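Local structure of alginate lyase A1-II' (Sphingomonas sp. A1, 2CWS) at residues Trp15-Pro20 with Pro66-Arg71; Gly87-Lys92 with Ile166-Gly171; Lys96-Pro101 with Ser215-Leu220; Gln133-Val138 with His150-Gly155. The protein probably depolymerises alginate by beta-elimination, this chain being the polysaccharide lyase family 7 domain of a longer protein. All blocks are in the same frame, centred on the assembly; numbering follows the deposited sequence.

How the contacts relate
Four antiparallel strand pairings illustrate how a jelly-roll beta-sandwich varies its chemistry with position. Contacts 1 and 4 belong to one sheet, on opposite sides of the chain's centre, and both are largely buried. Contact 1 is lined with charged side chains that hold sulfate; contact 4, a hairpin, differs in having an exposed polar edge at His150 and Tyr152. Contacts 2 and 3 share strand 88-99 of the second sheet, pairing successive parts of it with different neighbours. Both are partly buried: contact 2 has threonines on its outer face, and contact 3 is broken by a bulge. Trp15 of contact 1 packs on Met91 of contact 2, linking the two sheets.

Contact 1 (Trp15-Pro20 with Pro66-Arg71); sequences WKLQLP and PRSELR. With SO4 (sulfate ion), chain C; SO4 (sulfate ion), chain B.
Lys16 and Arg71 form a hydrogen-bonded pair in an antiparallel ladder of the jelly-roll beta-sandwich, and their side chains run alongside each other on one face of the sheet. A sulfate, probably from the crystallisation liquor, gathers both cations. Arg71 approaches it with the guanidinium edge, NE donating to O1 of the sulfate at 2.8 Å and NH2 to O3, while Lys16 NZ donates to O2 at 2.8 Å and also makes a salt bridge with Glu26. The Arg71 chain folds at chi2 (-68°), so that its CD rests 3.9 Å from Lys16 CE. Gln18 crosses over the same arginine with its amide nearly perpendicular to the guanidinium; Lys201 and Glu26 bind that amide.

Further along this face, Arg67 grips a second sulfate with two parallel-running bonds, from NH1 to O1 and from NH2 to O4 (2.8 Å). Its NH1 also meets the syn side of Glu69 OE1 at 2.8 Å, and Glu69 is positioned in turn by Lys201 and Gln110. His112 and Tyr205 also hydrogen-bond to bound sulfate. This polar cluster on the RSELR sequence is consistent with the anionic-substrate cleft of family 7 lyases.

The opposite face is largely apolar. Leu70 lies against the Trp15 ring at about a right angle, with CB 3.5 Å from Trp15 CE3 and CD1 over one ring face, and Phe51 and Leu223 pack on it from the other sheet. Where the ladder ends, a water continues it, accepting from Arg67 N at 3.0 Å and donating to Leu19 O.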
# COMPACT_ATOMS: atom_id res chain seq x y z
N TRP A 15 2.63 9.39 7.53
CA TRP A 15 3.21 8.36 6.68
C TRP A 15 4.74 8.40 6.83
O TRP A 15 5.28 9.51 6.95
CB TRP A 15 2.89 8.60 5.21
CG TRP A 15 1.45 8.55 4.80
CD1 TRP A 15 0.59 9.59 4.62
CD2 TRP A 15 0.68 7.36 4.52
NE1 TRP A 15 -0.65 9.15 4.24
CE2 TRP A 15 -0.62 7.78 4.16
CE3 TRP A 15 0.99 5.97 4.52
CZ2 TRP A 15 -1.62 6.87 3.80
CZ3 TRP A 15 -0.01 5.08 4.16
CH2 TRP A 15 -1.28 5.54 3.82
N LYS A 16 5.39 7.27 6.72
CA LYS A 16 6.83 7.23 6.46
C LYS A 16 7.02 6.56 5.11
O LYS A 16 6.11 5.86 4.61
CB LYS A 16 7.63 6.54 7.56
CG LYS A 16 7.36 5.06 7.70
CD LYS A 16 8.26 4.43 8.78
CE LYS A 16 7.95 2.95 8.97
NZ LYS A 16 8.94 2.34 9.88
N LEU A 17 8.17 6.75 4.47
CA LEU A 17 8.44 6.22 3.17
C LEU A 17 9.55 5.18 3.22
O LEU A 17 10.60 5.43 3.81
CB LEU A 17 8.89 7.38 2.24
CG LEU A 17 9.35 7.00 0.81
CD1 LEU A 17 8.23 6.39 -0.03
CD2 LEU A 17 9.91 8.25 0.15
N GLN A 18 9.30 4.05 2.58
CA GLN A 18 10.26 2.94 2.47
C GLN A 18 10.79 2.91 1.05
O GLN A 18 9.98 2.91 0.09
CB GLN A 18 9.54 1.63 2.88
CG GLN A 18 9.10 1.67 4.32
CD GLN A 18 8.21 0.54 4.72
OE1 GLN A 18 7.37 0.11 3.89
NE2 GLN A 18 8.33 0.09 5.95
N LEU A 19 12.11 2.87 0.92
CA LEU A 19 12.78 2.98 -0.38
C LEU A 19 13.36 1.69 -0.88
O LEU A 19 13.66 0.78 -0.11
CB LEU A 19 13.91 4.03 -0.25
CG LEU A 19 13.41 5.45 0.05
CD1 LEU A 19 14.66 6.33 0.35
CD2 LEU A 19 12.59 6.02 -1.06
N PRO A 20 13.66 1.65 -2.18
CA PRO A 20 14.27 0.46 -2.79
C PRO A 20 15.75 0.61 -3.06
O PRO A 20 16.30 -0.10 -3.90
CB PRO A 20 13.50 0.37 -4.13
CG PRO A 20 13.35 1.81 -4.52
CD PRO A 20 13.17 2.57 -3.23
N PRO A 66 11.27 -5.37 -4.17
CA PRO A 66 11.60 -3.99 -3.77
C PRO A 66 10.37 -3.07 -3.82
O PRO A 66 9.36 -3.36 -4.50
CB PRO A 66 12.63 -3.58 -4.86
CG PRO A 66 12.11 -4.33 -6.09
CD PRO A 66 11.60 -5.65 -5.56
N ARG A 67 10.47 -1.95 -3.11
CA ARG A 67 9.34 -1.01 -3.05
C ARG A 67 9.84 0.42 -2.90
O ARG A 67 10.88 0.69 -2.30
CB ARG A 67 8.41 -1.34 -1.88
CG ARG A 67 8.97 -0.93 -0.51
CD ARG A 67 8.18 -1.58 0.59
NE ARG A 67 8.47 -3.02 0.77
CZ ARG A 67 7.63 -3.98 1.05
NH1 ARG A 67 6.30 -3.79 1.04
NH2 ARG A 67 8.14 -5.19 1.31
N SER A 68 8.98 1.31 -3.38
CA SER A 68 8.98 2.73 -2.95
C SER A 68 7.54 2.92 -2.46
O SER A 68 6.64 2.97 -3.29
CB SER A 68 9.33 3.65 -4.11
OG SER A 68 9.26 4.99 -3.65
N GLU A 69 7.34 2.91 -1.13
CA GLU A 69 5.99 2.68 -0.62
C GLU A 69 5.84 3.46 0.71
O GLU A 69 6.74 3.41 1.55
CB GLU A 69 5.72 1.19 -0.45
CG GLU A 69 4.26 0.82 -0.16
CD GLU A 69 4.06 -0.67 0.05
OE1 GLU A 69 4.94 -1.33 0.65
OE2 GLU A 69 2.99 -1.18 -0.37
N LEU A 70 4.68 4.12 0.87
CA LEU A 70 4.36 4.75 2.13
C LEU A 70 3.76 3.74 3.10
O LEU A 70 3.03 2.83 2.70
CB LEU A 70 3.32 5.89 1.90
CG LEU A 70 3.77 7.02 1.03
CD1 LEU A 70 2.62 7.96 0.74
CD2 LEU A 70 4.97 7.81 1.66
N ARG A 71 4.05 3.94 4.37
CA ARG A 71 3.63 3.09 5.49
C ARG A 71 2.97 3.99 6.51
O ARG A 71 3.60 4.95 7.01
CB ARG A 71 4.93 2.41 6.02
CG ARG A 71 4.77 1.34 7.11
CD ARG A 71 4.28 1.82 8.50
NE ARG A 71 4.65 0.80 9.47
CZ ARG A 71 4.05 0.61 10.63
NH1 ARG A 71 3.03 1.39 11.02
NH2 ARG A 71 4.47 -0.40 11.41
S SO4 C . 7.78 -1.28 10.19
O1 SO4 C . 7.08 -0.59 8.95
O2 SO4 C . 8.47 -0.27 10.92
O3 SO4 C . 6.87 -1.97 10.97
O4 SO4 C . 8.66 -2.21 9.47
S SO4 B . 5.21 -7.36 2.47
O1 SO4 B . 4.65 -5.89 2.34
O2 SO4 B . 4.77 -8.00 3.69
O3 SO4 B . 4.77 -8.15 1.39
O4 SO4 B . 6.67 -7.31 2.49
O HOH W 1 12.43 -2.12 -0.88

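Contact 2 (Gly87-Lys92 with Ile166-Gly171); sequences GTHTMK and IRVTDG
Thr88 and Thr169 meet through their hydroxyls, OG1 to OG1 at 2.9 Å, across a non-hydrogen-bonded antiparallel pair. Either oxygen could be the donor. In both residues OG1 stands opposite the carbonyl carbon (chi1 -69° and -66°), where the hydroxyls can meet as the side chains cross at a slant. Arg167 closes the group from within its own strand. Its chain bends at chi3 and its NH1 donates to Thr169 OG1 at 2.8 Å, with that oxygen lying at the guanidinium edge; Thr169 OG1 is therefore held by both Arg167 and Thr88. The aliphatic part of Arg167 runs beside Thr90, pointing the same way, with Thr90 OG1 3.3 Å from Arg167 CG.

On the other face the residues are buried. Met91 and Ile166 lie side by side, touching at Met91 CE and Ile166 CD1 (3.9 Å), and His89 and Val168 form the next pair. The His89 ring is oriented from outside the pair: ND1 is hydrogen-bonded to His227, NE2 to the carbonyl of Gln86, and the ring stacks on Trp83.

At the turn end, Asp170 and Gly87 bind each other twice. Gly87 N reaches Asp170 OD2 at 2.9 Å, on the syn side but well out of the carboxylate plane, and Asp170 N reaches Gly87 O at 3.0 Å.

The ladder lies inside its sheet. Strand 215-228 pairs with the far edge of strand 88-99, strand 172-177 flanks strand 162-169, and Ala109 and Ile111 of strand 106-114 in the facing sheet cover Met91, Ile166 and Val168.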
# COMPACT_ATOMS: atom_id res chain seq x y z
N GLY A 87 -14.33 -0.78 14.78
CA GLY A 87 -14.48 0.59 14.29
C GLY A 87 -14.27 0.65 12.79
O GLY A 87 -14.23 -0.40 12.12
N THR A 88 -14.09 1.87 12.27
CA THR A 88 -13.98 2.10 10.83
C THR A 88 -12.67 2.77 10.50
O THR A 88 -12.27 3.73 11.13
CB THR A 88 -15.18 2.93 10.35
OG1 THR A 88 -16.36 2.14 10.45
CG2 THR A 88 -15.03 3.35 8.92
N HIS A 89 -12.01 2.21 9.49
CA HIS A 89 -10.65 2.57 9.11
C HIS A 89 -10.61 2.62 7.60
O HIS A 89 -10.78 1.55 6.97
CB HIS A 89 -9.69 1.47 9.61
CG HIS A 89 -9.92 1.20 11.09
ND1 HIS A 89 -9.50 2.08 12.06
CD2 HIS A 89 -10.63 0.22 11.69
CE1 HIS A 89 -9.88 1.60 13.24
NE2 HIS A 89 -10.57 0.48 13.03
N THR A 90 -10.44 3.80 7.00
CA THR A 90 -10.65 3.94 5.57
C THR A 90 -9.52 4.72 4.91
O THR A 90 -9.23 5.83 5.32
CB THR A 90 -11.97 4.70 5.30
OG1 THR A 90 -12.99 3.91 5.95
CG2 THR A 90 -12.24 4.78 3.80
N MET A 91 -8.95 4.15 3.86
CA MET A 91 -8.01 4.87 2.99
C MET A 91 -8.68 5.11 1.65
O MET A 91 -9.28 4.20 1.07
CB MET A 91 -6.75 4.01 2.83
CG MET A 91 -5.79 4.65 1.81
SD MET A 91 -4.15 3.87 1.79
CE MET A 91 -4.64 2.22 1.16
N LYS A 92 -8.55 6.32 1.17
CA LYS A 92 -9.00 6.70 -0.16
C LYS A 92 -7.80 7.24 -0.93
O LYS A 92 -6.98 7.96 -0.38
CB LYS A 92 -10.07 7.79 -0.16
CG LYS A 92 -11.30 7.38 0.61
CD LYS A 92 -12.30 8.55 0.54
CE LYS A 92 -12.35 9.00 -0.92
NZ LYS A 92 -13.29 10.10 -1.17
N ILE A 166 -10.19 1.52 0.47
CA ILE A 166 -10.05 0.27 1.23
C ILE A 166 -10.51 0.59 2.65
O ILE A 166 -9.95 1.50 3.27
CB ILE A 166 -8.63 -0.31 1.26
CG1 ILE A 166 -8.06 -0.38 -0.16
CG2 ILE A 166 -8.66 -1.66 1.93
CD1 ILE A 166 -6.60 -0.91 -0.17
N ARG A 167 -11.53 -0.11 3.11
CA ARG A 167 -12.13 0.17 4.44
C ARG A 167 -12.22 -1.10 5.23
O ARG A 167 -12.65 -2.12 4.70
CB ARG A 167 -13.56 0.78 4.25
CG ARG A 167 -14.33 0.89 5.55
CD ARG A 167 -15.61 1.70 5.33
NE ARG A 167 -16.61 1.10 4.43
CZ ARG A 167 -17.67 0.40 4.83
NH1 ARG A 167 -17.89 0.11 6.12
NH2 ARG A 167 -18.53 -0.04 3.91
N VAL A 168 -11.88 -1.01 6.51
CA VAL A 168 -12.23 -2.05 7.45
C VAL A 168 -13.29 -1.47 8.39
O VAL A 168 -13.05 -0.41 8.98
CB VAL A 168 -11.01 -2.51 8.30
CG1 VAL A 168 -11.43 -3.36 9.49
CG2 VAL A 168 -10.03 -3.28 7.41
N THR A 169 -14.40 -2.16 8.54
CA THR A 169 -15.36 -1.84 9.59
C THR A 169 -15.65 -3.12 10.33
O THR A 169 -16.18 -4.09 9.74
CB THR A 169 -16.66 -1.22 9.05
OG1 THR A 169 -16.34 0.07 8.49
CG2 THR A 169 -17.68 -1.02 10.19
N ASP A 170 -15.31 -3.19 11.60
CA ASP A 170 -15.67 -4.33 12.46
C ASP A 170 -15.30 -5.66 11.82
O ASP A 170 -16.09 -6.62 11.75
CB ASP A 170 -17.15 -4.23 12.84
CG ASP A 170 -17.46 -3.00 13.67
OD1 ASP A 170 -18.60 -2.49 13.56
OD2 ASP A 170 -16.54 -2.55 14.41
N GLY A 171 -14.04 -5.72 11.32
CA GLY A 171 -13.54 -7.03 10.86
C GLY A 171 -13.98 -7.45 9.46
O GLY A 171 -13.70 -8.61 9.09

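Contact 3 (Lys96-Pro101 with Ser215-Leu220); sequences KTVQLP and SAIAKL
Val98 and Gln99 both face Ile217, a classic beta bulge in an antiparallel ladder, and one carbonyl serves both. Ile217 O accepts from Val98 N at 2.8 Å and, more distantly, from Gln99 N at 3.3 Å, the latter approaching on a lone pair in the carbonyl plane. A psi of -40° at Val98 turns the chain here, as in other classic bulges. Ile217 N is answered by Gln99 O, and beyond the bulge Lys96 and Lys219 make the usual reciprocal pair of backbone bonds.

A side chain adds to the ladder on the other flank of the bulge. Gln99 is extended, and its NE2 donates to Ser215 O at 3.1 Å; the bond is almost straight, yet the donor sits above the carbonyl plane rather than on a lone pair. Next along, a water donates to Leu100 O at 2.9 Å and accepts from Ser215 N at 3.0 Å, bridging the two chains next to Pro101.

The other polar ends are met by other parts of the chain. Lys219 NZ forms salt bridges with Asp44 and Asp46, Lys96 NZ donates to the carbonyl of Gly159, and Thr97 OG1 pairs with the hydroxyl of Tyr162. The aliphatic portions do the packing: Val98 CB sits 3.7 Å from Ile217 CG2, and Val98 CG2 crosses the Lys219 chain 3.6 Å from CD.

Chemically, then, the bonding continues across the bulge through a shared carbonyl, a glutamine amide and a bridging water, while the two aspartates probably balance the charge of Lys219.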
# COMPACT_ATOMS: atom_id res chain seq x y z
N LYS A 96 -2.56 6.26 -10.59
CA LYS A 96 -2.41 5.49 -11.81
C LYS A 96 -1.07 4.76 -11.76
O LYS A 96 -0.17 5.17 -11.05
CB LYS A 96 -2.46 6.32 -13.11
CG LYS A 96 -1.40 7.43 -13.17
CD LYS A 96 -1.22 8.02 -14.55
CE LYS A 96 -2.46 8.81 -14.90
NZ LYS A 96 -2.41 9.25 -16.35
N THR A 97 -1.00 3.69 -12.55
CA THR A 97 0.30 3.02 -12.75
C THR A 97 0.76 3.42 -14.12
O THR A 97 0.06 3.23 -15.13
CB THR A 97 0.13 1.51 -12.55
OG1 THR A 97 -0.13 1.26 -11.16
CG2 THR A 97 1.42 0.77 -12.90
N VAL A 98 1.98 3.95 -14.18
CA VAL A 98 2.54 4.54 -15.40
C VAL A 98 3.40 3.54 -16.16
O VAL A 98 3.39 3.56 -17.39
CB VAL A 98 3.39 5.78 -15.01
CG1 VAL A 98 4.19 6.31 -16.21
CG2 VAL A 98 2.50 6.87 -14.39
N GLN A 99 4.18 2.74 -15.44
CA GLN A 99 5.15 1.85 -16.06
C GLN A 99 5.25 0.60 -15.16
O GLN A 99 5.25 0.73 -13.93
CB GLN A 99 6.53 2.53 -16.15
CG GLN A 99 7.60 1.62 -16.76
CD GLN A 99 8.93 2.38 -16.78
OE1 GLN A 99 9.05 3.41 -17.47
NE2 GLN A 99 9.97 1.89 -16.11
N LEU A 100 5.31 -0.55 -15.81
CA LEU A 100 5.41 -1.83 -15.12
C LEU A 100 6.77 -2.44 -15.34
O LEU A 100 7.45 -2.15 -16.34
CB LEU A 100 4.32 -2.77 -15.71
CG LEU A 100 2.91 -2.46 -15.23
CD1 LEU A 100 1.89 -3.19 -16.12
CD2 LEU A 100 2.73 -2.79 -13.75
N PRO A 101 7.18 -3.36 -14.46
CA PRO A 101 8.34 -4.19 -14.71
C PRO A 101 7.99 -5.25 -15.74
O PRO A 101 6.82 -5.41 -16.12
CB PRO A 101 8.63 -4.83 -13.35
CG PRO A 101 7.23 -5.06 -12.81
CD PRO A 101 6.44 -3.83 -13.25
N SER A 215 11.79 -1.64 -14.20
CA SER A 215 11.38 -0.82 -13.03
C SER A 215 9.91 -0.42 -13.24
O SER A 215 9.37 -0.53 -14.34
CB SER A 215 12.25 0.42 -12.90
OG SER A 215 12.11 1.30 -14.03
N ALA A 216 9.31 0.08 -12.18
CA ALA A 216 7.92 0.51 -12.24
C ALA A 216 7.77 1.95 -11.73
O ALA A 216 8.59 2.44 -10.95
CB ALA A 216 7.03 -0.39 -11.38
N ILE A 217 6.71 2.58 -12.22
CA ILE A 217 6.31 3.91 -11.77
C ILE A 217 4.83 3.87 -11.42
O ILE A 217 4.02 3.47 -12.27
CB ILE A 217 6.53 4.98 -12.85
CG1 ILE A 217 8.00 5.08 -13.28
CG2 ILE A 217 5.99 6.33 -12.39
CD1 ILE A 217 8.22 5.91 -14.55
N ALA A 218 4.50 4.32 -10.22
CA ALA A 218 3.10 4.51 -9.83
C ALA A 218 2.95 5.94 -9.33
O ALA A 218 3.90 6.52 -8.79
CB ALA A 218 2.67 3.54 -8.73
N LYS A 219 1.75 6.50 -9.52
CA LYS A 219 1.44 7.85 -9.13
C LYS A 219 0.22 7.93 -8.25
O LYS A 219 -0.73 7.13 -8.42
CB LYS A 219 1.11 8.69 -10.41
CG LYS A 219 2.35 9.08 -11.17
CD LYS A 219 2.01 9.90 -12.43
CE LYS A 219 3.27 10.55 -12.98
NZ LYS A 219 2.96 11.43 -14.17
N LEU A 220 0.23 8.92 -7.36
CA LEU A 220 -0.96 9.29 -6.58
C LEU A 220 -1.22 10.79 -6.78
O LEU A 220 -0.32 11.60 -6.75
CB LEU A 220 -0.76 8.99 -5.09
CG LEU A 220 -0.64 7.48 -4.75
CD1 LEU A 220 -0.33 7.29 -3.29
CD2 LEU A 220 -1.90 6.73 -5.12
O HOH W 2 10.30 -1.64 -16.86

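Contact 4 (Gln133-Val138 with His150-Gly155); sequences QLDMQV and HNYFTG
Asp135 and His150 make the shortest bond of the pairing, His150 ND1 donating to Asp135 OD2 at 2.7 Å. The bond is nearly straight (173°), lies in the imidazole plane and uses the syn lone pair of the carboxylate. The second oxygen, Asp135 OD1, accepts from Asn151 N at 2.9 Å, so that both oxygens are gripped and the carboxylate is fixed in rotation. Such a partner would probably favour a charged imidazole. Asn151 ND2 donates to Met136 O at 2.9 Å, with that oxygen in the amide plane, a side chain joining the bonding between strands. Backbone bonds join Leu134 and Phe153 in both directions.

Among flat groups, the Gln133 amide slants across Tyr152, its CD 3.3 Å from Tyr152 CD2 and the planes 28° apart. Waters complete this polar side: one links Gln133 OE1 to Thr154 OG1, and another contacts Tyr152 OH and reaches Asp135 OD2 weakly.

Apolar contact belongs to the other face: Met136 CG lies 3.6 Å from Phe153 CE1 and Leu134 CD2 4.2 Å from Phe153 CD1, with Met177 of the second sheet against Leu134 and Phe153. Separately, polar groups meet that ring, Leu134 O at its edge and Arg182 by cation-pi contact.

With a polar outer face and a largely apolar inner one, the segments form an antiparallel beta hairpin at the margin of one jelly-roll sheet.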
# COMPACT_ATOMS: atom_id res chain seq x y z
N GLN A 133 -6.44 -5.16 -15.35
CA GLN A 133 -7.25 -5.66 -14.25
C GLN A 133 -6.51 -5.31 -12.94
O GLN A 133 -5.29 -5.42 -12.85
CB GLN A 133 -7.36 -7.17 -14.40
CG GLN A 133 -7.53 -7.90 -13.13
CD GLN A 133 -7.63 -9.39 -13.27
OE1 GLN A 133 -8.66 -9.89 -13.72
NE2 GLN A 133 -6.56 -10.10 -12.88
N LEU A 134 -7.31 -4.91 -11.95
CA LEU A 134 -6.76 -4.84 -10.59
C LEU A 134 -7.43 -5.91 -9.76
O LEU A 134 -8.64 -6.18 -9.91
CB LEU A 134 -6.98 -3.44 -10.00
CG LEU A 134 -6.18 -3.28 -8.66
CD1 LEU A 134 -5.45 -1.96 -8.61
CD2 LEU A 134 -7.18 -3.47 -7.52
N ASP A 135 -6.67 -6.57 -8.91
CA ASP A 135 -7.14 -7.63 -8.04
C ASP A 135 -6.93 -7.17 -6.60
O ASP A 135 -5.78 -7.04 -6.16
CB ASP A 135 -6.36 -8.90 -8.33
CG ASP A 135 -6.76 -10.10 -7.49
OD1 ASP A 135 -7.72 -10.06 -6.71
OD2 ASP A 135 -6.01 -11.12 -7.68
N MET A 136 -8.02 -6.89 -5.89
CA MET A 136 -7.92 -6.61 -4.45
C MET A 136 -7.94 -7.93 -3.72
O MET A 136 -9.00 -8.53 -3.51
CB MET A 136 -9.22 -5.92 -3.98
CG MET A 136 -9.16 -4.46 -4.35
SD MET A 136 -7.98 -3.52 -3.36
CE MET A 136 -8.89 -1.98 -3.31
N GLN A 137 -6.79 -8.41 -3.35
CA GLN A 137 -6.62 -9.73 -2.72
C GLN A 137 -6.76 -9.56 -1.21
O GLN A 137 -6.13 -8.69 -0.63
CB GLN A 137 -5.22 -10.28 -3.05
CG GLN A 137 -5.07 -10.50 -4.55
CD GLN A 137 -3.71 -11.04 -5.01
OE1 GLN A 137 -3.53 -11.33 -6.23
NE2 GLN A 137 -2.77 -11.16 -4.16
N VAL A 138 -7.59 -10.40 -0.62
CA VAL A 138 -7.77 -10.38 0.85
C VAL A 138 -7.34 -11.71 1.40
O VAL A 138 -7.88 -12.78 1.02
CB VAL A 138 -9.23 -10.05 1.26
CG1 VAL A 138 -9.32 -9.94 2.77
CG2 VAL A 138 -9.72 -8.76 0.60
N HIS A 150 -9.74 -13.44 -4.06
CA HIS A 150 -9.47 -12.49 -5.12
C HIS A 150 -10.71 -11.68 -5.41
O HIS A 150 -11.85 -12.17 -5.27
CB HIS A 150 -9.01 -13.24 -6.39
CG HIS A 150 -7.72 -13.97 -6.13
ND1 HIS A 150 -6.51 -13.42 -6.43
CD2 HIS A 150 -7.42 -15.15 -5.53
CE1 HIS A 150 -5.53 -14.22 -6.05
NE2 HIS A 150 -6.07 -15.31 -5.53
N ASN A 151 -10.51 -10.43 -5.83
CA ASN A 151 -11.63 -9.53 -6.17
C ASN A 151 -11.19 -8.75 -7.40
O ASN A 151 -10.36 -7.81 -7.29
CB ASN A 151 -11.97 -8.57 -5.02
CG ASN A 151 -12.45 -9.35 -3.79
OD1 ASN A 151 -13.65 -9.72 -3.71
ND2 ASN A 151 -11.56 -9.64 -2.85
N TYR A 152 -11.71 -9.13 -8.55
CA TYR A 152 -11.19 -8.63 -9.83
C TYR A 152 -12.01 -7.45 -10.35
O TYR A 152 -13.27 -7.53 -10.38
CB TYR A 152 -11.23 -9.73 -10.90
CG TYR A 152 -10.31 -10.89 -10.51
CD1 TYR A 152 -10.79 -12.13 -10.16
CD2 TYR A 152 -8.92 -10.68 -10.50
CE1 TYR A 152 -9.86 -13.18 -9.82
CE2 TYR A 152 -8.00 -11.68 -10.17
CZ TYR A 152 -8.50 -12.91 -9.83
OH TYR A 152 -7.66 -13.95 -9.45
N PHE A 153 -11.29 -6.42 -10.77
CA PHE A 153 -11.87 -5.23 -11.38
C PHE A 153 -11.34 -5.19 -12.81
O PHE A 153 -10.15 -4.91 -13.05
CB PHE A 153 -11.47 -3.96 -10.59
CG PHE A 153 -11.99 -4.01 -9.17
CD1 PHE A 153 -11.22 -4.62 -8.16
CD2 PHE A 153 -13.23 -3.49 -8.87
CE1 PHE A 153 -11.76 -4.67 -6.86
CE2 PHE A 153 -13.73 -3.51 -7.58
CZ PHE A 153 -13.00 -4.09 -6.59
N THR A 154 -12.24 -5.44 -13.73
CA THR A 154 -11.93 -5.54 -15.15
C THR A 154 -11.89 -4.17 -15.82
O THR A 154 -12.82 -3.36 -15.67
CB THR A 154 -13.01 -6.40 -15.82
OG1 THR A 154 -12.97 -7.69 -15.22
CG2 THR A 154 -12.77 -6.53 -17.30
N GLY A 155 -10.81 -3.93 -16.60
CA GLY A 155 -10.71 -2.79 -17.53
C GLY A 155 -9.73 -1.72 -17.07
O GLY A 155 -9.50 -0.75 -17.80
O HOH W 3 -10.68 -9.09 -15.23
O HOH W 4 -5.00 -13.87 -9.50